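Local coordinates for Box C/D snoRNA protein 1 (Saccharomyces cerevisiae, PDB 6THL), which is required for box C/D snoRNAs to accumulate, with roles in snoRNA processing, nucleolar transport and ribosome biogenesis, and is present here as its BCD1 domain, at residues 41-46 with 162-167; 67-72 with 149-154; 74-79 with 111-116; 123-128 with 142-147. All coordinates share one frame; numbering follows the deposited sequence.

Interaction 1 (41-46 with 162-167); sequences FVWSVE and EFPTIF
Glu46 and the run from Pro164 to Ile166 hold each other through two backbone bonds and one side-chain bond. Glu46 N donates to Pro164 O at 2.9 Å, almost straight at 173°, and Glu46 O accepts from Ile166 N at 2.8 Å. A single residue thus bonds to the residues on both sides of Thr165, as a parallel bridge requires. The side chains of Glu46 and Thr165 lie next to each other and point the same way. With CG anti to the backbone N (chi1 177°) and the chain extended beyond it, Glu46 brings OE2 to Thr165 OG1, which donates to it at 3.0 Å, meeting the anti side of the carboxylate and 26° out of its plane. That same OE2 also forms a salt bridge with Arg26, which makes a cation-pi contact with the Phe163 ring as well.

Before the bridge, rings do most of the packing. Phe163 has the CB of Ser44 over one face of its ring, while the backbone of Val45 and Glu46 runs along the ring edge. The Pro164 ring lies across two side chains, touching Val45 CG1 with its CG at 3.5 Å and Trp43 CE3 with its CD at 3.9 Å. Phe41 lies on the indole of Trp43, its CE2 3.4 Å above the plane, over the centre. Further out, Thr165 O accepts from Thr125 OG1, tying in strand 122-126. The whole is a parallel pairing in the interior of a mixed beta sheet, with strand 165-169 lying between strands 40-49 and 122-126.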
loop_
_atom_site.group_PDB
_atom_site.type_symbol
_atom_site.label_atom_id
_atom_site.label_comp_id
_atom_site.label_asym_id
_atom_site.label_seq_id
_atom_site.Cartn_x
_atom_site.Cartn_y
_atom_site.Cartn_z
ATOM N N PHE B 41 20.557 18.147 14.143
ATOM C CA PHE B 41 19.761 17.585 13.083
ATOM C C PHE B 41 19.570 16.074 13.199
ATOM O O PHE B 41 20.476 15.345 13.591
ATOM C CB PHE B 41 20.337 17.931 11.720
ATOM C CG PHE B 41 19.301 17.902 10.644
ATOM C CD1 PHE B 41 18.495 19.004 10.418
ATOM C CD2 PHE B 41 19.074 16.739 9.915
ATOM C CE1 PHE B 41 17.517 18.970 9.449
ATOM C CE2 PHE B 41 18.095 16.695 8.943
ATOM C CZ PHE B 41 17.316 17.813 8.712
ATOM N N VAL B 42 18.364 15.624 12.854
ATOM C CA VAL B 42 18.039 14.213 12.879
ATOM C C VAL B 42 17.459 13.773 11.556
ATOM O O VAL B 42 16.980 14.555 10.754
ATOM C CB VAL B 42 17.109 13.810 14.052
ATOM C CG1 VAL B 42 17.689 14.303 15.360
ATOM C CG2 VAL B 42 15.695 14.337 13.868
ATOM N N TRP B 43 17.502 12.482 11.360
ATOM C CA TRP B 43 17.519 11.954 10.042
ATOM C C TRP B 43 16.668 10.686 9.984
ATOM O O TRP B 43 16.915 9.714 10.710
ATOM C CB TRP B 43 18.971 11.621 9.682
ATOM C CG TRP B 43 19.746 12.769 9.177
ATOM C CD1 TRP B 43 20.791 13.393 9.790
ATOM C CD2 TRP B 43 19.538 13.447 7.940
ATOM N NE1 TRP B 43 21.248 14.431 9.008
ATOM C CE2 TRP B 43 20.501 14.483 7.865
ATOM C CE3 TRP B 43 18.625 13.287 6.890
ATOM C CZ2 TRP B 43 20.589 15.338 6.777
ATOM C CZ3 TRP B 43 18.697 14.155 5.807
ATOM C CH2 TRP B 43 19.676 15.163 5.754
ATOM N N SER B 44 15.658 10.703 9.130
ATOM C CA SER B 44 15.024 9.482 8.758
ATOM C C SER B 44 15.999 8.808 7.764
ATOM O O SER B 44 16.526 9.470 6.858
ATOM C CB SER B 44 13.653 9.792 8.146
ATOM O OG SER B 44 13.096 10.948 8.771
ATOM N N VAL B 45 16.290 7.528 7.943
ATOM C CA VAL B 45 16.937 6.808 6.869
ATOM C C VAL B 45 16.032 5.647 6.425
ATOM O O VAL B 45 15.261 5.102 7.220
ATOM C CB VAL B 45 18.389 6.336 7.221
ATOM C CG1 VAL B 45 19.194 7.434 7.898
ATOM C CG2 VAL B 45 18.391 5.093 8.076
ATOM N N GLU B 46 16.131 5.279 5.147
ATOM C CA GLU B 46 15.467 4.077 4.636
ATOM C C GLU B 46 16.427 2.857 4.589
ATOM O O GLU B 46 17.326 2.757 3.749
ATOM C CB GLU B 46 14.855 4.347 3.253
ATOM C CG GLU B 46 14.222 3.102 2.663
ATOM C CD GLU B 46 13.736 3.307 1.268
ATOM O OE1 GLU B 46 12.930 2.459 0.847
ATOM O OE2 GLU B 46 14.140 4.296 0.607
ATOM N N GLU B 162 15.183 13.144 -0.560
ATOM C CA GLU B 162 14.521 13.414 0.715
ATOM C C GLU B 162 15.398 13.063 1.927
ATOM O O GLU B 162 15.399 13.771 2.951
ATOM C CB GLU B 162 13.146 12.704 0.801
ATOM C CG GLU B 162 12.133 13.126 -0.257
ATOM C CD GLU B 162 11.271 14.305 0.134
ATOM O OE1 GLU B 162 10.680 14.917 -0.781
ATOM O OE2 GLU B 162 11.154 14.615 1.330
ATOM N N PHE B 163 16.128 11.971 1.827
ATOM C CA PHE B 163 16.750 11.390 2.997
ATOM C C PHE B 163 17.387 10.091 2.550
ATOM O O PHE B 163 16.839 9.374 1.690
ATOM C CB PHE B 163 15.754 11.153 4.192
ATOM C CG PHE B 163 14.702 10.061 3.961
ATOM C CD1 PHE B 163 14.882 8.800 4.441
ATOM C CD2 PHE B 163 13.525 10.330 3.284
ATOM C CE1 PHE B 163 13.928 7.816 4.236
ATOM C CE2 PHE B 163 12.571 9.353 3.069
ATOM C CZ PHE B 163 12.766 8.097 3.557
ATOM N N PRO B 164 18.540 9.782 3.133
ATOM C CA PRO B 164 19.314 8.621 2.734
ATOM C C PRO B 164 18.510 7.332 2.645
ATOM O O PRO B 164 17.638 7.068 3.476
ATOM C CB PRO B 164 20.355 8.491 3.859
ATOM C CG PRO B 164 19.818 9.307 4.990
ATOM C CD PRO B 164 19.102 10.432 4.330
ATOM N N THR B 165 18.817 6.555 1.623
ATOM C CA THR B 165 18.424 5.167 1.561
ATOM C C THR B 165 19.747 4.389 1.743
ATOM O O THR B 165 20.793 4.858 1.285
ATOM C CB THR B 165 17.759 4.890 0.202
ATOM O OG1 THR B 165 16.654 5.800 0.017
ATOM C CG2 THR B 165 17.307 3.459 0.088
ATOM N N ILE B 166 19.728 3.251 2.438
ATOM C CA ILE B 166 20.963 2.585 2.818
ATOM C C ILE B 166 20.818 1.093 2.722
ATOM O O ILE B 166 20.117 0.488 3.532
ATOM C CB ILE B 166 21.401 2.878 4.271
ATOM C CG1 ILE B 166 21.428 4.377 4.599
ATOM C CG2 ILE B 166 22.774 2.253 4.529
ATOM C CD1 ILE B 166 22.548 5.140 3.943
ATOM N N PHE B 167 21.522 0.518 1.743
ATOM C CA PHE B 167 21.462 -0.893 1.396
ATOM C C PHE B 167 22.468 -1.646 2.234
ATOM O O PHE B 167 23.564 -1.129 2.527
ATOM C CB PHE B 167 21.834 -1.128 -0.077
ATOM C CG PHE B 167 20.848 -0.581 -1.061
ATOM C CD1 PHE B 167 20.949 0.729 -1.495
ATOM C CD2 PHE B 167 19.856 -1.394 -1.592
ATOM C CE1 PHE B 167 20.061 1.248 -2.408
ATOM C CE2 PHE B 167 18.950 -0.865 -2.497
ATOM C CZ PHE B 167 19.054 0.471 -2.905
#

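Interaction 2 (67-72 with 149-154); sequences HRIKET and KCIGEL
Glu71 O, at the turn that ends strand 62-70, takes the N-H of Gly152 at 3.1 Å, with an angle of 149° at the hydrogen. The donor lies in the carbonyl plane, on a lone pair. This docks the first turn of the short, weakly bonded helix 151-155 against the end of a strand, with Cys150 as the N-cap. The cap bond itself is weak: Cys150 SG accepts from Glu153 N at 3.7 Å. It becomes possible because SG sits between the backbone N and the carbonyl carbon (chi1 67°), turned back over the start of the helix. CB and SG of Cys150 both lie 4.0 Å from Glu71 O, so the cap residue also flanks the docking carbonyl.

Deeper in, Ile69 and Ile151 lie next to each other, though the detail of their contact is doubtful, and Ile151 also reaches Leu75. The Glu71 carboxylate has its partners elsewhere: OE2 accepts from Phe41 N and OE1 forms a salt bridge with Arg13. Within the helix, Leu154 N closes the first turn by donating to Cys150 O at 2.7 Å.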
loop_
_atom_site.group_PDB
_atom_site.type_symbol
_atom_site.label_atom_id
_atom_site.label_comp_id
_atom_site.label_asym_id
_atom_site.label_seq_id
_atom_site.Cartn_x
_atom_site.Cartn_y
_atom_site.Cartn_z
ATOM N N HIS B 67 13.377 6.788 12.082
ATOM C CA HIS B 67 13.231 8.219 12.175
ATOM C C HIS B 67 14.106 8.758 13.298
ATOM O O HIS B 67 14.536 8.015 14.162
ATOM C CB HIS B 67 11.782 8.552 12.509
ATOM C CG HIS B 67 10.809 8.293 11.405
ATOM N ND1 HIS B 67 10.809 9.006 10.227
ATOM C CD2 HIS B 67 9.744 7.465 11.341
ATOM C CE1 HIS B 67 9.814 8.601 9.465
ATOM N NE2 HIS B 67 9.154 7.662 10.119
ATOM N N ARG B 68 14.329 10.067 13.312
ATOM C CA ARG B 68 15.012 10.728 14.437
ATOM C C ARG B 68 16.326 10.045 14.795
ATOM O O ARG B 68 16.601 9.768 15.948
ATOM C CB ARG B 68 14.085 10.837 15.658
ATOM C CG ARG B 68 13.431 12.206 15.783
ATOM C CD ARG B 68 12.334 12.224 16.837
ATOM N NE ARG B 68 11.575 13.492 16.848
ATOM C CZ ARG B 68 10.277 13.619 17.181
ATOM N NH1 ARG B 68 9.547 12.555 17.534
ATOM N NH2 ARG B 68 9.689 14.820 17.154
ATOM N N ILE B 69 17.125 9.751 13.781
ATOM C CA ILE B 69 18.467 9.279 14.000
ATOM C C ILE B 69 19.342 10.491 14.123
ATOM O O ILE B 69 19.254 11.392 13.296
ATOM C CB ILE B 69 18.959 8.473 12.819
ATOM C CG1 ILE B 69 18.174 7.173 12.730
ATOM C CG2 ILE B 69 20.443 8.202 12.962
ATOM C CD1 ILE B 69 18.210 6.552 11.341
ATOM N N LYS B 70 20.214 10.504 15.124
ATOM C CA LYS B 70 20.987 11.717 15.439
ATOM C C LYS B 70 22.133 11.906 14.453
ATOM O O LYS B 70 22.886 10.968 14.206
ATOM C CB LYS B 70 21.491 11.658 16.884
ATOM C CG LYS B 70 20.407 11.232 17.878
ATOM C CD LYS B 70 20.561 11.866 19.257
ATOM C CE LYS B 70 21.848 11.468 19.973
ATOM N NZ LYS B 70 21.930 10.022 20.328
ATOM N N GLU B 71 22.240 13.094 13.864
ATOM C CA GLU B 71 23.255 13.333 12.840
ATOM C C GLU B 71 24.627 12.961 13.343
ATOM O O GLU B 71 25.470 12.468 12.587
ATOM C CB GLU B 71 23.279 14.779 12.360
ATOM C CG GLU B 71 23.664 15.840 13.383
ATOM C CD GLU B 71 23.559 17.242 12.785
ATOM O OE1 GLU B 71 23.827 17.409 11.570
ATOM O OE2 GLU B 71 23.195 18.193 13.508
ATOM N N THR B 72 24.840 13.204 14.632
ATOM C CA THR B 72 26.071 12.827 15.307
ATOM C C THR B 72 25.826 11.454 15.923
ATOM O O THR B 72 25.463 11.343 17.102
ATOM C CB THR B 72 26.413 13.853 16.398
ATOM O OG1 THR B 72 25.364 13.848 17.373
ATOM C CG2 THR B 72 26.535 15.278 15.816
ATOM N N LYS B 149 33.271 7.196 10.452
ATOM C CA LYS B 149 32.526 8.481 10.305
ATOM C C LYS B 149 31.085 8.439 10.851
ATOM O O LYS B 149 30.422 7.396 10.842
ATOM C CB LYS B 149 32.445 8.909 8.829
ATOM C CG LYS B 149 33.389 10.029 8.396
ATOM C CD LYS B 149 33.305 10.192 6.880
ATOM C CE LYS B 149 34.582 10.708 6.234
ATOM N NZ LYS B 149 34.414 12.135 5.863
ATOM N N CYS B 150 30.610 9.591 11.300
ATOM C CA CYS B 150 29.221 9.744 11.708
ATOM C C CYS B 150 28.351 10.022 10.455
ATOM O O CYS B 150 28.859 10.476 9.412
ATOM C CB CYS B 150 29.081 10.854 12.769
ATOM S SG CYS B 150 29.439 12.533 12.172
ATOM N N ILE B 151 27.049 9.733 10.567
ATOM C CA ILE B 151 26.081 9.891 9.451
ATOM C C ILE B 151 26.222 11.259 8.789
ATOM O O ILE B 151 26.184 11.364 7.556
ATOM C CB ILE B 151 24.618 9.778 9.942
ATOM C CG1 ILE B 151 24.308 8.352 10.361
ATOM C CG2 ILE B 151 23.628 10.198 8.865
ATOM C CD1 ILE B 151 23.131 8.265 11.301
ATOM N N GLY B 152 26.329 12.291 9.633
ATOM C CA GLY B 152 26.443 13.672 9.207
ATOM C C GLY B 152 27.647 13.884 8.316
ATOM O O GLY B 152 27.599 14.671 7.365
ATOM N N GLU B 153 28.735 13.180 8.615
ATOM C CA GLU B 153 29.922 13.288 7.787
ATOM C C GLU B 153 29.722 12.388 6.574
ATOM O O GLU B 153 29.858 12.846 5.446
ATOM C CB GLU B 153 31.210 12.980 8.579
ATOM C CG GLU B 153 31.492 13.934 9.747
ATOM C CD GLU B 153 32.074 15.293 9.335
ATOM O OE1 GLU B 153 31.779 15.813 8.239
ATOM O OE2 GLU B 153 32.831 15.874 10.140
ATOM N N LEU B 154 29.319 11.137 6.793
ATOM C CA LEU B 154 28.975 10.238 5.668
ATOM C C LEU B 154 28.038 10.867 4.633
ATOM O O LEU B 154 27.893 10.330 3.540
ATOM C CB LEU B 154 28.304 8.953 6.157
ATOM C CG LEU B 154 29.172 7.789 6.627
ATOM C CD1 LEU B 154 28.297 6.612 7.078
ATOM C CD2 LEU B 154 30.144 7.349 5.541
#

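Interaction 3 (74-79 with 111-116); sequences FLVQGM and ERTQIL
Val76 meets helix 109-117 with both of its methyl groups, and the contact is apolar throughout. Its CG2 touches the methyl CG2 of Thr113 at 3.7 Å, while CG1 packs on the CB of Leu116, also at 3.7 Å. The two branches therefore span residues one helical turn apart, on the same side of the helix. Val76 and Leu116 slide past each other in opposite directions, and CG1 of Val76 also lies 3.9 Å from Leu116 CD1. The aliphatic part of Gln77 adds a looser touch, its CG 4.0 Å from Thr113 CG2.

The other contact is between sulfur and methyl. Met79 and Leu116 reach toward each other tip to tip, and Leu116 CD1 is met by the sulfur SD at 3.5 Å and by the terminal methyl CE at 3.6 Å. The bend of the methionine at chi3 (-54°) folds CE back, which lets both atoms touch the same methyl.

The hydroxyl of Thr113 bonds within its own helix, to Lys109 O; with OG1 anti to the carbonyl carbon (chi1 -59°), CG2 lies anti to the backbone N and is the methyl that faces Val76 and Gln77. Leu116 also packs on Phe84 of helix 81-90, and Met79 on Trp47 and Phe123 of the sheet. The arrangement is a small hydrophobic core in which the 74-79 loop, partly helical in its backbone angles, is wedged between helix 109-117 and the mixed beta sheet.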
loop_
_atom_site.group_PDB
_atom_site.type_symbol
_atom_site.label_atom_id
_atom_site.label_comp_id
_atom_site.label_asym_id
_atom_site.label_seq_id
_atom_site.Cartn_x
_atom_site.Cartn_y
_atom_site.Cartn_z
ATOM N N PHE B 74 27.357 7.221 14.865
ATOM C CA PHE B 74 27.845 6.278 13.868
ATOM C C PHE B 74 26.590 5.642 13.240
ATOM O O PHE B 74 25.524 5.666 13.866
ATOM C CB PHE B 74 28.748 5.214 14.499
ATOM C CG PHE B 74 29.997 5.758 15.140
ATOM C CD1 PHE B 74 30.827 6.652 14.446
ATOM C CD2 PHE B 74 30.375 5.334 16.430
ATOM C CE1 PHE B 74 31.983 7.128 15.036
ATOM C CE2 PHE B 74 31.531 5.804 17.026
ATOM C CZ PHE B 74 32.336 6.703 16.327
ATOM N N LEU B 75 26.699 5.087 12.028
ATOM C CA LEU B 75 25.535 4.500 11.332
ATOM C C LEU B 75 24.867 3.295 12.036
ATOM O O LEU B 75 23.642 3.211 12.117
ATOM C CB LEU B 75 25.917 4.094 9.917
ATOM C CG LEU B 75 24.749 3.598 9.059
ATOM C CD1 LEU B 75 23.757 4.728 8.766
ATOM C CD2 LEU B 75 25.249 2.952 7.771
ATOM N N VAL B 76 25.657 2.348 12.519
ATOM C CA VAL B 76 25.094 1.250 13.298
ATOM C C VAL B 76 24.346 1.744 14.547
ATOM O O VAL B 76 23.377 1.115 14.961
ATOM C CB VAL B 76 26.168 0.213 13.720
ATOM C CG1 VAL B 76 26.655 -0.563 12.505
ATOM C CG2 VAL B 76 27.340 0.869 14.464
ATOM N N GLN B 77 24.806 2.847 15.154
ATOM C CA GLN B 77 24.205 3.371 16.398
ATOM C C GLN B 77 22.726 3.746 16.235
ATOM O O GLN B 77 21.962 3.686 17.196
ATOM C CB GLN B 77 24.960 4.612 16.918
ATOM C CG GLN B 77 26.310 4.356 17.576
ATOM C CD GLN B 77 26.944 5.634 18.138
ATOM O OE1 GLN B 77 26.337 6.708 18.135
ATOM N NE2 GLN B 77 28.176 5.516 18.623
ATOM N N GLY B 78 22.351 4.153 15.023
ATOM C CA GLY B 78 20.991 4.612 14.724
ATOM C C GLY B 78 20.235 3.661 13.820
ATOM O O GLY B 78 19.500 4.093 12.940
ATOM N N MET B 79 20.414 2.363 14.037
ATOM C CA MET B 79 19.709 1.357 13.271
ATOM C C MET B 79 18.336 1.250 13.932
ATOM O O MET B 79 17.498 2.142 13.757
ATOM C CB MET B 79 20.494 0.044 13.236
ATOM C CG MET B 79 19.808 -1.103 12.498
ATOM S SD MET B 79 20.902 -2.409 11.863
ATOM C CE MET B 79 22.081 -1.461 10.872
ATOM N N GLU B 111 25.472 -3.718 22.715
ATOM C CA GLU B 111 25.927 -4.959 22.117
ATOM C C GLU B 111 25.565 -4.955 20.641
ATOM O O GLU B 111 26.420 -5.229 19.805
ATOM C CB GLU B 111 25.282 -6.168 22.831
ATOM C CG GLU B 111 25.920 -6.541 24.176
ATOM C CD GLU B 111 24.922 -6.701 25.334
ATOM O OE1 GLU B 111 23.736 -7.047 25.101
ATOM O OE2 GLU B 111 25.338 -6.477 26.499
ATOM N N ARG B 112 24.298 -4.651 20.329
ATOM C CA ARG B 112 23.799 -4.624 18.938
ATOM C C ARG B 112 24.750 -3.840 18.062
ATOM O O ARG B 112 25.194 -4.320 17.012
ATOM C CB ARG B 112 22.432 -3.940 18.845
ATOM C CG ARG B 112 21.218 -4.841 19.013
ATOM C CD ARG B 112 19.988 -4.163 18.433
ATOM N NE ARG B 112 20.003 -2.717 18.660
ATOM C CZ ARG B 112 19.444 -2.100 19.696
ATOM N NH1 ARG B 112 18.794 -2.789 20.640
ATOM N NH2 ARG B 112 19.546 -0.780 19.787
ATOM N N THR B 113 25.037 -2.621 18.520
ATOM C CA THR B 113 26.007 -1.749 17.899
ATOM C C THR B 113 27.323 -2.494 17.712
ATOM O O THR B 113 27.921 -2.431 16.642
ATOM C CB THR B 113 26.180 -0.474 18.748
ATOM O OG1 THR B 113 24.910 0.180 18.851
ATOM C CG2 THR B 113 27.169 0.498 18.128
ATOM N N GLN B 114 27.722 -3.245 18.735
ATOM C CA GLN B 114 29.012 -3.951 18.788
ATOM C C GLN B 114 29.068 -5.194 17.880
ATOM O O GLN B 114 30.123 -5.531 17.345
ATOM C CB GLN B 114 29.282 -4.348 20.249
ATOM C CG GLN B 114 30.728 -4.399 20.728
ATOM C CD GLN B 114 30.808 -4.973 22.142
ATOM O OE1 GLN B 114 31.035 -4.250 23.125
ATOM N NE2 GLN B 114 30.571 -6.283 22.252
ATOM N N ILE B 115 27.940 -5.873 17.715
ATOM C CA ILE B 115 27.890 -7.096 16.893
ATOM C C ILE B 115 27.843 -6.809 15.393
ATOM O O ILE B 115 28.285 -7.640 14.603
ATOM C CB ILE B 115 26.688 -8.011 17.251
ATOM C CG1 ILE B 115 26.729 -8.396 18.744
ATOM C CG2 ILE B 115 26.680 -9.265 16.366
ATOM C CD1 ILE B 115 25.403 -8.857 19.306
ATOM N N LEU B 116 27.297 -5.656 15.000
ATOM C CA LEU B 116 27.278 -5.262 13.584
ATOM C C LEU B 116 28.656 -4.785 13.117
ATOM O O LEU B 116 28.944 -4.834 11.929
ATOM C CB LEU B 116 26.236 -4.168 13.304
ATOM C CG LEU B 116 24.779 -4.403 13.744
ATOM C CD1 LEU B 116 23.937 -3.197 13.359
ATOM C CD2 LEU B 116 24.165 -5.674 13.185
#

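Interaction 4 (123-128 with 142-147); sequences FYTKTF and VELAIH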
loop_
_atom_site.group_PDB
_atom_site.type_symbol
_atom_site.label_atom_id
_atom_site.label_comp_id
_atom_site.label_asym_id
_atom_site.label_seq_id
_atom_site.Cartn_x
_atom_site.Cartn_y
_atom_site.Cartn_z
ATOM N N PHE B 123 27.777 -1.538 3.494
ATOM C CA PHE B 123 26.697 -0.591 3.518
ATOM C C PHE B 123 26.880 0.322 2.351
ATOM O O PHE B 123 27.922 0.950 2.190
ATOM C CB PHE B 123 26.693 0.183 4.829
ATOM C CG PHE B 123 26.264 -0.653 5.986
ATOM C CD1 PHE B 123 25.009 -0.522 6.529
ATOM C CD2 PHE B 123 27.096 -1.638 6.484
ATOM C CE1 PHE B 123 24.599 -1.319 7.582
ATOM C CE2 PHE B 123 26.688 -2.443 7.533
ATOM C CZ PHE B 123 25.435 -2.282 8.078
ATOM N N TYR B 124 25.848 0.385 1.529
ATOM C CA TYR B 124 25.884 1.166 0.334
ATOM C C TYR B 124 24.749 2.178 0.415
ATOM O O TYR B 124 23.643 1.788 0.691
ATOM C CB TYR B 124 25.639 0.218 -0.828
ATOM C CG TYR B 124 26.574 -0.976 -0.917
ATOM C CD1 TYR B 124 27.658 -0.975 -1.800
ATOM C CD2 TYR B 124 26.363 -2.117 -0.151
ATOM C CE1 TYR B 124 28.512 -2.068 -1.905
ATOM C CE2 TYR B 124 27.215 -3.220 -0.253
ATOM C CZ TYR B 124 28.293 -3.183 -1.130
ATOM O OH TYR B 124 29.154 -4.253 -1.242
ATOM N N THR B 125 25.015 3.468 0.216
ATOM C CA THR B 125 23.958 4.437 -0.100
ATOM C C THR B 125 24.030 4.607 -1.614
ATOM O O THR B 125 24.875 3.997 -2.286
ATOM C CB THR B 125 24.131 5.800 0.636
ATOM O OG1 THR B 125 22.904 6.543 0.610
ATOM C CG2 THR B 125 25.216 6.653 0.010
ATOM N N LYS B 126 23.162 5.433 -2.169
ATOM C CA LYS B 126 23.108 5.563 -3.603
ATOM C C LYS B 126 23.637 6.931 -3.971
ATOM O O LYS B 126 23.710 7.813 -3.108
ATOM C CB LYS B 126 21.684 5.278 -4.093
ATOM C CG LYS B 126 20.723 6.435 -4.026
ATOM C CD LYS B 126 19.308 5.962 -3.707
ATOM C CE LYS B 126 18.675 5.182 -4.826
ATOM N NZ LYS B 126 17.222 4.918 -4.577
ATOM N N THR B 127 24.039 7.113 -5.230
ATOM C CA THR B 127 24.862 8.292 -5.607
ATOM C C THR B 127 24.278 9.010 -6.793
ATOM O O THR B 127 23.655 8.399 -7.632
ATOM C CB THR B 127 26.336 7.887 -5.881
ATOM O OG1 THR B 127 27.208 8.949 -5.520
ATOM C CG2 THR B 127 26.603 7.457 -7.361
ATOM N N PHE B 128 24.485 10.317 -6.843
ATOM C CA PHE B 128 23.794 11.179 -7.797
ATOM C C PHE B 128 24.786 12.146 -8.434
ATOM O O PHE B 128 25.752 12.530 -7.766
ATOM C CB PHE B 128 22.723 12.033 -7.087
ATOM C CG PHE B 128 21.617 11.248 -6.456
ATOM C CD1 PHE B 128 20.442 10.990 -7.155
ATOM C CD2 PHE B 128 21.731 10.795 -5.140
ATOM C CE1 PHE B 128 19.414 10.264 -6.570
ATOM C CE2 PHE B 128 20.702 10.070 -4.542
ATOM C CZ PHE B 128 19.543 9.801 -5.260
ATOM N N VAL B 142 27.369 3.734 -4.063
ATOM C CA VAL B 142 28.707 3.812 -3.449
ATOM C C VAL B 142 28.644 3.172 -2.060
ATOM O O VAL B 142 27.859 3.570 -1.195
ATOM C CB VAL B 142 29.267 5.251 -3.325
ATOM C CG1 VAL B 142 29.829 5.734 -4.655
ATOM C CG2 VAL B 142 28.227 6.236 -2.800
ATOM N N GLU B 143 29.431 2.120 -1.891
ATOM C CA GLU B 143 29.806 1.595 -0.578
ATOM C C GLU B 143 30.280 2.705 0.349
ATOM O O GLU B 143 30.962 3.613 -0.097
ATOM C CB GLU B 143 30.944 0.617 -0.786
ATOM C CG GLU B 143 31.668 0.193 0.466
ATOM C CD GLU B 143 32.198 -1.198 0.305
ATOM O OE1 GLU B 143 32.403 -1.602 -0.866
ATOM O OE2 GLU B 143 32.370 -1.871 1.333
ATOM N N LEU B 144 29.921 2.664 1.627
ATOM C CA LEU B 144 30.451 3.685 2.519
ATOM C C LEU B 144 30.980 3.137 3.823
ATOM O O LEU B 144 30.595 2.057 4.271
ATOM C CB LEU B 144 29.494 4.858 2.710
ATOM C CG LEU B 144 28.041 4.513 2.887
ATOM C CD1 LEU B 144 27.888 3.784 4.200
ATOM C CD2 LEU B 144 27.214 5.785 2.846
ATOM N N ALA B 145 31.901 3.922 4.390
ATOM C CA ALA B 145 32.837 3.474 5.410
ATOM C C ALA B 145 32.211 3.821 6.722
ATOM O O ALA B 145 32.460 4.874 7.282
ATOM C CB ALA B 145 34.178 4.177 5.228
ATOM N N ILE B 146 31.362 2.928 7.196
ATOM C CA ILE B 146 30.415 3.277 8.238
ATOM C C ILE B 146 31.108 3.478 9.574
ATOM O O ILE B 146 30.650 4.276 10.387
ATOM C CB ILE B 146 29.305 2.221 8.355
ATOM C CG1 ILE B 146 29.773 0.994 9.162
ATOM C CG2 ILE B 146 28.825 1.824 6.960
ATOM C CD1 ILE B 146 28.795 -0.166 9.139
ATOM N N HIS B 147 32.232 2.788 9.768
ATOM C CA HIS B 147 32.924 2.746 11.053
ATOM C C HIS B 147 33.947 3.850 11.214
ATOM O O HIS B 147 34.585 3.964 12.247
ATOM C CB HIS B 147 33.584 1.384 11.222
ATOM C CG HIS B 147 32.609 0.255 11.144
ATOM N ND1 HIS B 147 31.523 0.158 11.989
ATOM C CD2 HIS B 147 32.521 -0.796 10.296
ATOM C CE1 HIS B 147 30.822 -0.918 11.680
ATOM N NE2 HIS B 147 31.405 -1.514 10.655
#
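Residues 123-125 run antiparallel to 142-144, with Tyr124 and Glu143 as a non-hydrogen-bonded pair and Thr125 and Val142 as a hydrogen-bonded one. Leu144 N donates to Phe123 O at 2.7 Å. At the other end Val142 N donates to Thr125 O at 3.1 Å, while the return bond from Thr125 N to Val142 O is weak.

Tyr124 and Glu143 project from one face. Tyr124 CD1 comes within 3.6 Å of Glu143 CA, and the ring plane is 44° from that of the carboxylate. From the other face come Thr125 and Val142, side by side, and Leu144 lays its CD2 across Thr125 CG2 at 3.6 Å. The hydroxyl of Thr125 is on the other branch from this methyl.

Past the regular pairing, the second segment still follows Phe123. Ile146 places its CG2 3.4 Å from Phe123 CB and its CD1 over one face of the ring. The isoleucine reaches the ring with CG1 between the backbone N and the carbonyl carbon (chi1 80°), so that CG2 and CD1 both lie against Phe123. Leu144 CD1 also touches Phe123 CB, at 3.8 Å. Leu75 packs on both Phe123 and Ile146. This is a short antiparallel pairing within the mixed sheet, strand 122-126 being flanked by strands 140-143 and 165-169.

In the fold
Interactions 1, 2 and 4 are joined through one mixed sheet, and interaction 3 packs beside it. Between interactions 1 and 2, whose centres are about 9 Å apart, the neighbouring strands 40-49 and 62-70 are tied by Trp43 O to Ile69 N (3.1 Å). Interactions 1 and 4, with centres about 12 Å apart, are joined by the pairing of strands 165-169 and 122-126, where Phe167 N lies 2.7 Å from Tyr124 O. Leu75 in the loop of interaction 3 links all four: it packs on Ile166, Ile151, Phe123 and Ile146. Leu154 of interaction 2 rests its CD2 on Leu144 CB of interaction 4 at 3.8 Å.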